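Local coordinates for DNA endonuclease I-CeuI (Chlamydomonas eugametos, PDB 2EX5), which cleaves DNA as a homodimeric, magnesium-dependent LAGLIDADG homing endonuclease, recognising a degenerate site of 17-19 base pairs and making a staggered cut that drives intron homing, at residues G57-E62 and P83-T88; G107-K112 and L119-D124. The protein carries 1 engineered substitution. One frame throughout, in Å; residues are numbered along the deposited sequence.

Interaction 1. Residues G57-E62 and P83-T88. With CA (calcium ion), chain E; nucleotides of chain B.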
loop_
_atom_site.group_PDB
_atom_site.type_symbol
_atom_site.label_atom_id
_atom_site.label_comp_id
_atom_site.label_asym_id
_atom_site.label_seq_id
_atom_site.Cartn_x
_atom_site.Cartn_y
_atom_site.Cartn_z
ATOM N N GLY C 57 3.560 8.546 -2.985
ATOM C CA GLY C 57 3.868 7.494 -1.998
ATOM C C GLY C 57 2.742 6.497 -1.961
ATOM O O GLY C 57 2.920 5.264 -1.862
ATOM N N PHE C 58 1.530 6.991 -2.091
ATOM C CA PHE C 58 0.380 6.082 -2.025
ATOM C C PHE C 58 0.396 5.060 -3.206
ATOM O O PHE C 58 0.026 3.927 -3.040
ATOM C CB PHE C 58 -0.844 6.952 -2.132
ATOM C CG PHE C 58 -2.095 6.212 -2.048
ATOM C CD1 PHE C 58 -2.526 5.733 -0.841
ATOM C CD2 PHE C 58 -2.872 6.001 -3.171
ATOM C CE1 PHE C 58 -3.698 5.095 -0.762
ATOM C CE2 PHE C 58 -4.027 5.293 -3.084
ATOM C CZ PHE C 58 -4.411 4.847 -1.884
ATOM N N LEU C 59 0.736 5.554 -4.402
ATOM C CA LEU C 59 0.726 4.804 -5.604
ATOM C C LEU C 59 1.869 3.783 -5.648
ATOM O O LEU C 59 1.698 2.686 -6.255
ATOM C CB LEU C 59 0.894 5.754 -6.798
ATOM C CG LEU C 59 -0.181 6.765 -7.238
ATOM C CD1 LEU C 59 0.270 7.282 -8.654
ATOM C CD2 LEU C 59 -1.541 6.092 -7.243
ATOM N N GLU C 60 3.021 4.155 -5.080
ATOM C CA GLU C 60 4.112 3.208 -4.850
ATOM C C GLU C 60 3.596 2.011 -4.048
ATOM O O GLU C 60 3.976 0.918 -4.306
ATOM C CB GLU C 60 5.316 3.871 -4.181
ATOM C CG GLU C 60 6.438 3.005 -3.723
ATOM C CD GLU C 60 7.413 2.689 -4.820
ATOM O OE1 GLU C 60 8.385 1.925 -4.490
ATOM O OE2 GLU C 60 7.176 3.161 -5.995
ATOM N N GLY C 61 2.679 2.298 -3.116
ATOM C CA GLY C 61 1.987 1.349 -2.298
ATOM C C GLY C 61 0.875 0.548 -2.939
ATOM O O GLY C 61 0.842 -0.637 -2.698
ATOM N N GLU C 62 -0.046 1.166 -3.695
ATOM C CA GLU C 62 -1.365 0.593 -3.934
ATOM C C GLU C 62 -1.725 0.495 -5.445
ATOM O O GLU C 62 -2.797 0.006 -5.810
ATOM C CB GLU C 62 -2.427 1.472 -3.247
ATOM C CG GLU C 62 -2.259 1.778 -1.751
ATOM C CD GLU C 62 -2.777 0.691 -0.887
ATOM O OE1 GLU C 62 -2.455 -0.448 -1.202
ATOM O OE2 GLU C 62 -3.539 0.930 0.084
ATOM N N PRO C 83 -1.900 -2.627 -21.892
ATOM C CA PRO C 83 -1.478 -1.859 -20.709
ATOM C C PRO C 83 -2.686 -1.314 -19.899
ATOM O O PRO C 83 -3.736 -0.870 -20.475
ATOM C CB PRO C 83 -0.672 -0.692 -21.318
ATOM C CG PRO C 83 -1.217 -0.459 -22.638
ATOM C CD PRO C 83 -1.888 -1.770 -23.095
ATOM N N GLU C 84 -2.525 -1.287 -18.604
ATOM C CA GLU C 84 -3.556 -0.765 -17.715
ATOM C C GLU C 84 -2.814 -0.172 -16.522
ATOM O O GLU C 84 -1.859 -0.739 -16.068
ATOM C CB GLU C 84 -4.482 -1.877 -17.262
ATOM C CG GLU C 84 -5.572 -1.400 -16.192
ATOM C CD GLU C 84 -6.628 -2.423 -15.981
ATOM O OE1 GLU C 84 -6.732 -2.906 -14.853
ATOM O OE2 GLU C 84 -7.347 -2.831 -16.962
ATOM N N PHE C 85 -3.267 0.977 -16.019
ATOM C CA PHE C 85 -2.929 1.464 -14.666
ATOM C C PHE C 85 -4.103 1.269 -13.721
ATOM O O PHE C 85 -5.187 1.595 -14.107
ATOM C CB PHE C 85 -2.636 2.925 -14.828
ATOM C CG PHE C 85 -2.566 3.697 -13.515
ATOM C CD1 PHE C 85 -3.649 4.480 -13.078
ATOM C CD2 PHE C 85 -1.440 3.657 -12.763
ATOM C CE1 PHE C 85 -3.574 5.178 -11.847
ATOM C CE2 PHE C 85 -1.372 4.329 -11.531
ATOM C CZ PHE C 85 -2.454 5.120 -11.105
ATOM N N ASN C 86 -3.948 0.838 -12.466
ATOM C CA ASN C 86 -5.131 0.829 -11.590
ATOM C C ASN C 86 -4.659 1.057 -10.235
ATOM O O ASN C 86 -3.463 0.841 -9.985
ATOM C CB ASN C 86 -6.020 -0.468 -11.585
ATOM C CG ASN C 86 -5.306 -1.743 -11.094
ATOM O OD1 ASN C 86 -5.276 -2.706 -11.803
ATOM N ND2 ASN C 86 -4.755 -1.751 -9.908
ATOM N N VAL C 87 -5.612 1.403 -9.352
ATOM C CA VAL C 87 -5.368 1.633 -7.908
ATOM C C VAL C 87 -6.583 1.194 -7.157
ATOM O O VAL C 87 -7.648 1.714 -7.401
ATOM C CB VAL C 87 -5.178 3.145 -7.556
ATOM C CG1 VAL C 87 -4.236 3.336 -6.168
ATOM C CG2 VAL C 87 -4.535 3.779 -8.645
ATOM N N THR C 88 -6.365 0.421 -6.102
ATOM C CA THR C 88 -7.336 -0.325 -5.378
ATOM C C THR C 88 -7.294 0.159 -3.961
ATOM O O THR C 88 -6.262 0.519 -3.416
ATOM C CB THR C 88 -6.973 -1.815 -5.457
ATOM O OG1 THR C 88 -6.788 -2.086 -6.847
ATOM C CG2 THR C 88 -8.033 -2.723 -4.833
HETATM CA CA CA E . -0.766 -1.791 -0.189
ATOM P P DG B 16 -1.158 -3.988 -2.530
ATOM O OP1 DG B 16 -0.947 -5.394 -2.867
ATOM O OP2 DG B 16 -0.152 -3.362 -1.636
ATOM O "O5'" DG B 16 -1.472 -3.087 -3.842
ATOM C "C5'" DG B 16 -0.876 -3.038 -5.111
ATOM C "C4'" DG B 16 -0.789 -4.466 -5.756
ATOM O "O4'" DG B 16 -1.922 -5.398 -5.704
ATOM C "C3'" DG B 16 -0.492 -4.433 -7.192
ATOM O "O3'" DG B 16 0.759 -5.304 -7.225
ATOM C "C2'" DG B 16 -1.794 -4.915 -7.852
ATOM C "C1'" DG B 16 -2.257 -6.014 -6.915
ATOM N N9 DG B 16 -3.747 -6.290 -6.976
ATOM C C8 DG B 16 -4.778 -5.362 -6.886
ATOM N N7 DG B 16 -5.964 -5.840 -7.054
ATOM C C5 DG B 16 -5.738 -7.205 -7.231
ATOM C C6 DG B 16 -6.647 -8.274 -7.389
ATOM O O6 DG B 16 -7.892 -8.119 -7.448
ATOM N N1 DG B 16 -6.040 -9.556 -7.582
ATOM C C2 DG B 16 -4.645 -9.692 -7.584
ATOM N N2 DG B 16 -4.007 -10.872 -7.705
ATOM N N3 DG B 16 -3.852 -8.696 -7.333
ATOM C C4 DG B 16 -4.424 -7.489 -7.189
ATOM P P DG B 15 -6.908 -1.941 0.985
ATOM O OP1 DG B 15 -5.513 -1.604 1.491
ATOM O OP2 DG B 15 -8.029 -0.995 1.217
ATOM O "O5'" DG B 15 -6.585 -1.945 -0.602
ATOM C "C5'" DG B 15 -6.145 -2.927 -1.487
ATOM C "C4'" DG B 15 -4.815 -3.579 -1.220
ATOM O "O4'" DG B 15 -5.378 -4.888 -1.269
ATOM C "C3'" DG B 15 -3.779 -3.436 -2.360
ATOM O "O3'" DG B 15 -2.587 -3.824 -1.759
ATOM C "C2'" DG B 15 -4.361 -4.328 -3.391
ATOM C "C1'" DG B 15 -4.901 -5.421 -2.458
ATOM N N9 DG B 15 -5.936 -6.312 -2.931
ATOM C C8 DG B 15 -7.294 -6.064 -2.988
ATOM N N7 DG B 15 -7.978 -7.042 -3.461
ATOM C C5 DG B 15 -6.989 -8.036 -3.694
ATOM C C6 DG B 15 -7.155 -9.313 -4.169
ATOM O O6 DG B 15 -8.238 -9.772 -4.422
ATOM N N1 DG B 15 -6.021 -10.099 -4.308
ATOM C C2 DG B 15 -4.796 -9.606 -3.980
ATOM N N2 DG B 15 -3.826 -10.498 -4.121
ATOM N N3 DG B 15 -4.562 -8.365 -3.482
ATOM C C4 DG B 15 -5.728 -7.628 -3.376
ATOM P P DC B 18 0.849 -8.924 -14.030
ATOM O OP1 DC B 18 1.358 -10.265 -14.353
ATOM O OP2 DC B 18 1.787 -7.796 -14.015
ATOM O "O5'" DC B 18 -0.225 -8.412 -15.088
ATOM C "C5'" DC B 18 -1.121 -9.112 -16.020
ATOM C "C4'" DC B 18 -2.098 -10.076 -15.339
ATOM O "O4'" DC B 18 -2.902 -9.360 -14.381
ATOM C "C3'" DC B 18 -3.140 -10.708 -16.253
ATOM O "O3'" DC B 18 -2.591 -11.920 -16.765
ATOM C "C2'" DC B 18 -4.406 -10.947 -15.392
ATOM C "C1'" DC B 18 -4.248 -9.806 -14.408
ATOM N N1 DC B 18 -5.157 -8.525 -14.452
ATOM C C2 DC B 18 -6.494 -8.738 -14.185
ATOM O O2 DC B 18 -6.751 -9.919 -14.071
ATOM N N3 DC B 18 -7.415 -7.700 -14.102
ATOM C C4 DC B 18 -6.950 -6.464 -14.244
ATOM N N4 DC B 18 -7.878 -5.503 -14.176
ATOM C C5 DC B 18 -5.574 -6.185 -14.538
ATOM C C6 DC B 18 -4.684 -7.243 -14.648
HETATM O O HOH W 1 -3.983 -2.066 -7.644
#

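Interaction 2. Residues G107-K112 and L119-D124. With nucleotides of chain A; nucleotides of chain B.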
loop_
_atom_site.group_PDB
_atom_site.type_symbol
_atom_site.label_atom_id
_atom_site.label_comp_id
_atom_site.label_asym_id
_atom_site.label_seq_id
_atom_site.Cartn_x
_atom_site.Cartn_y
_atom_site.Cartn_z
ATOM N N GLY C 107 -10.002 8.793 -15.508
ATOM C CA GLY C 107 -10.104 7.604 -14.710
ATOM C C GLY C 107 -11.536 7.467 -14.361
ATOM O O GLY C 107 -12.365 8.363 -14.616
ATOM N N ARG C 108 -11.828 6.279 -13.824
ATOM C CA ARG C 108 -13.120 5.844 -13.425
ATOM C C ARG C 108 -12.884 5.046 -12.183
ATOM O O ARG C 108 -11.987 4.241 -12.178
ATOM C CB ARG C 108 -13.731 4.974 -14.511
ATOM C CG ARG C 108 -14.072 5.709 -15.825
ATOM C CD ARG C 108 -15.265 6.746 -15.626
ATOM N NE ARG C 108 -15.633 7.365 -16.924
ATOM C CZ ARG C 108 -15.074 8.458 -17.445
ATOM N NH1 ARG C 108 -15.458 8.839 -18.670
ATOM N NH2 ARG C 108 -14.133 9.163 -16.776
ATOM N N ILE C 109 -13.720 5.305 -11.157
ATOM C CA ILE C 109 -13.861 4.528 -9.951
ATOM C C ILE C 109 -15.044 3.559 -10.003
ATOM O O ILE C 109 -16.213 3.930 -10.265
ATOM C CB ILE C 109 -13.974 5.422 -8.719
ATOM C CG1 ILE C 109 -12.648 6.209 -8.538
ATOM C CG2 ILE C 109 -14.335 4.615 -7.509
ATOM C CD1 ILE C 109 -12.627 7.179 -7.421
ATOM N N ARG C 110 -14.756 2.278 -9.755
ATOM C CA ARG C 110 -15.795 1.305 -9.835
ATOM C C ARG C 110 -15.620 0.352 -8.661
ATOM O O ARG C 110 -14.541 0.301 -8.088
ATOM C CB ARG C 110 -15.757 0.605 -11.189
ATOM C CG ARG C 110 -15.660 1.529 -12.407
ATOM C CD ARG C 110 -16.157 0.776 -13.768
ATOM N NE ARG C 110 -15.836 1.414 -15.070
ATOM C CZ ARG C 110 -14.594 1.583 -15.572
ATOM N NH1 ARG C 110 -14.378 2.152 -16.777
ATOM N NH2 ARG C 110 -13.542 1.199 -14.866
ATOM N N HIS C 111 -16.671 -0.378 -8.282
ATOM C CA HIS C 111 -16.596 -1.414 -7.296
ATOM C C HIS C 111 -15.796 -2.610 -7.858
ATOM O O HIS C 111 -16.020 -3.068 -8.992
ATOM C CB HIS C 111 -18.016 -1.843 -6.871
ATOM C CG HIS C 111 -18.056 -3.023 -5.946
ATOM N ND1 HIS C 111 -18.574 -4.248 -6.327
ATOM C CD2 HIS C 111 -17.590 -3.193 -4.681
ATOM C CE1 HIS C 111 -18.473 -5.100 -5.318
ATOM N NE2 HIS C 111 -17.889 -4.477 -4.302
ATOM N N LYS C 112 -14.831 -3.087 -7.086
ATOM C CA LYS C 112 -14.194 -4.366 -7.419
ATOM C C LYS C 112 -15.129 -5.540 -7.251
ATOM O O LYS C 112 -15.488 -5.958 -6.110
ATOM C CB LYS C 112 -12.952 -4.612 -6.579
ATOM C CG LYS C 112 -12.358 -5.959 -6.837
ATOM C CD LYS C 112 -11.103 -6.086 -5.919
ATOM C CE LYS C 112 -10.063 -6.773 -6.605
ATOM N NZ LYS C 112 -9.307 -5.842 -7.573
ATOM N N LEU C 119 -12.841 -0.636 -3.919
ATOM C CA LEU C 119 -13.059 0.158 -5.118
ATOM C C LEU C 119 -11.788 0.129 -5.942
ATOM O O LEU C 119 -10.786 -0.063 -5.368
ATOM C CB LEU C 119 -13.326 1.605 -4.613
ATOM C CG LEU C 119 -14.766 2.170 -4.446
ATOM C CD1 LEU C 119 -15.988 1.124 -4.265
ATOM C CD2 LEU C 119 -14.892 3.466 -3.577
ATOM N N VAL C 120 -11.808 0.377 -7.255
ATOM C CA VAL C 120 -10.640 0.317 -8.093
ATOM C C VAL C 120 -10.774 1.519 -8.932
ATOM O O VAL C 120 -11.845 1.769 -9.449
ATOM C CB VAL C 120 -10.564 -0.950 -8.992
ATOM C CG1 VAL C 120 -9.304 -0.930 -9.864
ATOM C CG2 VAL C 120 -10.473 -2.117 -8.140
ATOM N N LEU C 121 -9.701 2.288 -9.094
ATOM C CA LEU C 121 -9.655 3.318 -10.077
ATOM C C LEU C 121 -8.774 2.837 -11.233
ATOM O O LEU C 121 -7.659 2.360 -11.018
ATOM C CB LEU C 121 -9.143 4.625 -9.380
ATOM C CG LEU C 121 -8.465 5.776 -10.162
ATOM C CD1 LEU C 121 -9.046 6.127 -11.405
ATOM C CD2 LEU C 121 -8.510 6.966 -9.304
ATOM N N THR C 122 -9.268 2.947 -12.449
ATOM C CA THR C 122 -8.588 2.446 -13.708
ATOM C C THR C 122 -8.381 3.507 -14.750
ATOM O O THR C 122 -9.289 4.307 -15.027
ATOM C CB THR C 122 -9.443 1.248 -14.353
ATOM O OG1 THR C 122 -9.700 0.239 -13.326
ATOM C CG2 THR C 122 -8.723 0.512 -15.463
ATOM N N ILE C 123 -7.201 3.539 -15.325
ATOM C CA ILE C 123 -6.964 4.217 -16.568
ATOM C C ILE C 123 -6.332 3.265 -17.549
ATOM O O ILE C 123 -5.184 2.780 -17.314
ATOM C CB ILE C 123 -5.990 5.417 -16.334
ATOM C CG1 ILE C 123 -6.705 6.494 -15.391
ATOM C CG2 ILE C 123 -5.506 5.935 -17.733
ATOM C CD1 ILE C 123 -5.834 7.519 -14.633
ATOM N N ASP C 124 -7.031 3.023 -18.667
ATOM C CA ASP C 124 -6.593 2.154 -19.790
ATOM C C ASP C 124 -6.427 2.871 -21.135
ATOM O O ASP C 124 -5.774 2.358 -22.051
ATOM C CB ASP C 124 -7.572 0.974 -19.951
ATOM C CG ASP C 124 -8.997 1.410 -20.283
ATOM O OD1 ASP C 124 -9.260 2.021 -21.328
ATOM O OD2 ASP C 124 -9.903 1.030 -19.520
ATOM P P DC A 7 -17.384 2.341 -19.129
ATOM O OP1 DC A 7 -18.840 2.369 -18.851
ATOM O OP2 DC A 7 -16.493 3.483 -18.694
ATOM O "O5'" DC A 7 -17.121 0.850 -18.513
ATOM C "C5'" DC A 7 -18.092 -0.212 -18.910
ATOM C "C4'" DC A 7 -17.795 -1.544 -18.254
ATOM O "O4'" DC A 7 -16.725 -2.149 -19.034
ATOM C "C3'" DC A 7 -17.293 -1.469 -16.813
ATOM O "O3'" DC A 7 -17.683 -2.568 -16.096
ATOM C "C2'" DC A 7 -15.782 -1.642 -16.922
ATOM C "C1'" DC A 7 -15.773 -2.627 -18.111
ATOM N N1 DC A 7 -14.388 -2.859 -18.547
ATOM C C2 DC A 7 -13.978 -4.110 -19.051
ATOM O O2 DC A 7 -14.830 -4.968 -19.240
ATOM N N3 DC A 7 -12.679 -4.314 -19.360
ATOM C C4 DC A 7 -11.829 -3.347 -19.179
ATOM N N4 DC A 7 -10.573 -3.504 -19.549
ATOM C C5 DC A 7 -12.241 -2.092 -18.698
ATOM C C6 DC A 7 -13.508 -1.870 -18.405
ATOM P P DG B 16 -1.158 -3.988 -2.530
ATOM O OP1 DG B 16 -0.947 -5.394 -2.867
ATOM O OP2 DG B 16 -0.152 -3.362 -1.636
ATOM O "O5'" DG B 16 -1.472 -3.087 -3.842
ATOM C "C5'" DG B 16 -0.876 -3.038 -5.111
ATOM C "C4'" DG B 16 -0.789 -4.466 -5.756
ATOM O "O4'" DG B 16 -1.922 -5.398 -5.704
ATOM C "C3'" DG B 16 -0.492 -4.433 -7.192
ATOM O "O3'" DG B 16 0.759 -5.304 -7.225
ATOM C "C2'" DG B 16 -1.794 -4.915 -7.852
ATOM C "C1'" DG B 16 -2.257 -6.014 -6.915
ATOM N N9 DG B 16 -3.747 -6.290 -6.976
ATOM C C8 DG B 16 -4.778 -5.362 -6.886
ATOM N N7 DG B 16 -5.964 -5.840 -7.054
ATOM C C5 DG B 16 -5.738 -7.205 -7.231
ATOM C C6 DG B 16 -6.647 -8.274 -7.389
ATOM O O6 DG B 16 -7.892 -8.119 -7.448
ATOM N N1 DG B 16 -6.040 -9.556 -7.582
ATOM C C2 DG B 16 -4.645 -9.692 -7.584
ATOM N N2 DG B 16 -4.007 -10.872 -7.705
ATOM N N3 DG B 16 -3.852 -8.696 -7.333
ATOM C C4 DG B 16 -4.424 -7.489 -7.189
ATOM P P DA A 6 -13.234 5.034 -23.165
ATOM O OP1 DA A 6 -14.182 6.143 -23.461
ATOM O OP2 DA A 6 -12.112 5.198 -22.198
ATOM O "O5'" DA A 6 -14.226 3.945 -22.624
ATOM C "C5'" DA A 6 -15.369 3.532 -23.291
ATOM C "C4'" DA A 6 -15.576 2.201 -22.609
ATOM O "O4'" DA A 6 -14.481 1.281 -22.931
ATOM C "C3'" DA A 6 -15.581 2.244 -21.069
ATOM O "O3'" DA A 6 -16.898 1.923 -20.601
ATOM C "C2'" DA A 6 -14.554 1.169 -20.651
ATOM C "C1'" DA A 6 -14.605 0.245 -21.878
ATOM N N9 DA A 6 -13.493 -0.746 -22.071
ATOM C C8 DA A 6 -12.120 -0.348 -22.110
ATOM N N7 DA A 6 -11.238 -1.325 -22.307
ATOM C C5 DA A 6 -12.139 -2.439 -22.505
ATOM C C6 DA A 6 -11.824 -3.794 -22.819
ATOM N N6 DA A 6 -10.567 -4.211 -22.991
ATOM N N1 DA A 6 -12.863 -4.638 -22.930
ATOM C C2 DA A 6 -14.139 -4.181 -22.747
ATOM N N3 DA A 6 -14.567 -2.932 -22.467
ATOM C C4 DA A 6 -13.494 -2.106 -22.344
HETATM O O HOH W 2 -12.112 0.953 -12.510
#

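Interaction 1. Residues G57-E62 and P83-T88
The last turns of the LAGLIDADG helix 49-62 lie across strand 79-90, where Phe58, Leu59 and Glu62 converge on Val87; the short axes are at 92°. Val87 CG1, anti to the backbone N (chi1 -154°), lies 3.7 Å from Phe58 CE2 and 3.6 Å from Glu62 O. Leu59 CD2 approaches Val87 CG1 from another side at 4.0 Å and also touches the edge of the Phe85 ring, 4.1 Å from CZ. No direct hydrogen bond joins the segments; a water does, donating to Glu62 O at 3.0 Å and lying 2.9 Å from Thr88 OG1. Bent at chi2 (-83°), the Glu62 chain passes its CG over one face of the Phe58 ring, near its rim, and brings OE1 to calcium at 2.4 Å. The same ion holds OP2 of DG16 of chain B and is shared with Glu62 of the second subunit, at a magnesium site of the enzyme. Farther along the strand, extended Glu84 accepts a hydrogen bond from N4 of DC18 of chain B at OE1 (2.9 Å). Helix 126-141 covers the apolar side, with Phe136 against Leu59 and Leu129, Val133 and Tyr137 against Phe85, while strands 63-71 and 118-123 flank strand 79-90.

Interaction 2. Residues G107-K112 and L119-D124
Arg110 and Val120 pair within a beta hairpin, strands 108-111 and 118-123, at one edge of the antiparallel DNA-binding sheet. Their backbones exchange two hydrogen bonds, Arg110 N to Val120 O at 3.0 Å and Val120 N to Arg110 O at 2.9 Å. Toward Gly107 the ladder slackens: Thr122 N donates firmly to Arg108 O, but the return bond is weak. The tightly packed side holds Ile109, Leu119 and Leu121, covered by Val94, Ala100 and Leu101 of helix 94-104. Ile109 CG1 touches Leu121 CB at 3.9 Å, and its other branch, CG2, rests on Leu119. Gly107, without a side chain, sits against Leu121 CD1 and Ile123 CG1, the latter 3.6 Å from Gly107 CA. The opposite face, with Arg110, Val120 and Thr122, is partly exposed and turned to the DNA. Here a water bridges the strands, donating to Val120 O, lying 2.6 Å from Thr122 OG1 and accepting a weak bond from Arg110 NH2. Lys112 lays CB on Val120 CG2; its NZ comes near N7 of DG16 of chain B, but the end is modelled too close to the base and this weak bond is doubtful. C2' of DC7 of chain A lies over one face of the Arg110 guanidinium, toward the rim, Arg108 CB over the centre of the other, and in plane at the edge NH1 donates to OP2 of DC7 over 3.1 Å.

Interactions 1 and 2, with centres about 11 Å apart, meet where strands 79-90 and 118-123 run side by side. Val87 O lies 2.7 Å from Leu121 N, and Phe85 N 2.9 Å from Ile123 O, both probable hydrogen bonds. Phe85 and Ile123 share Leu129 and Val133 of helix 126-141. On the DNA side Glu84 CD packs 3.6 Å from Thr122 CG2. DG16 of chain B reaches both contacts: its phosphate binds the calcium held by Glu62 at the active site, while its base is approached by Lys112. Arg110 donates to a phosphate of the other DNA strand, chain A, at DC7.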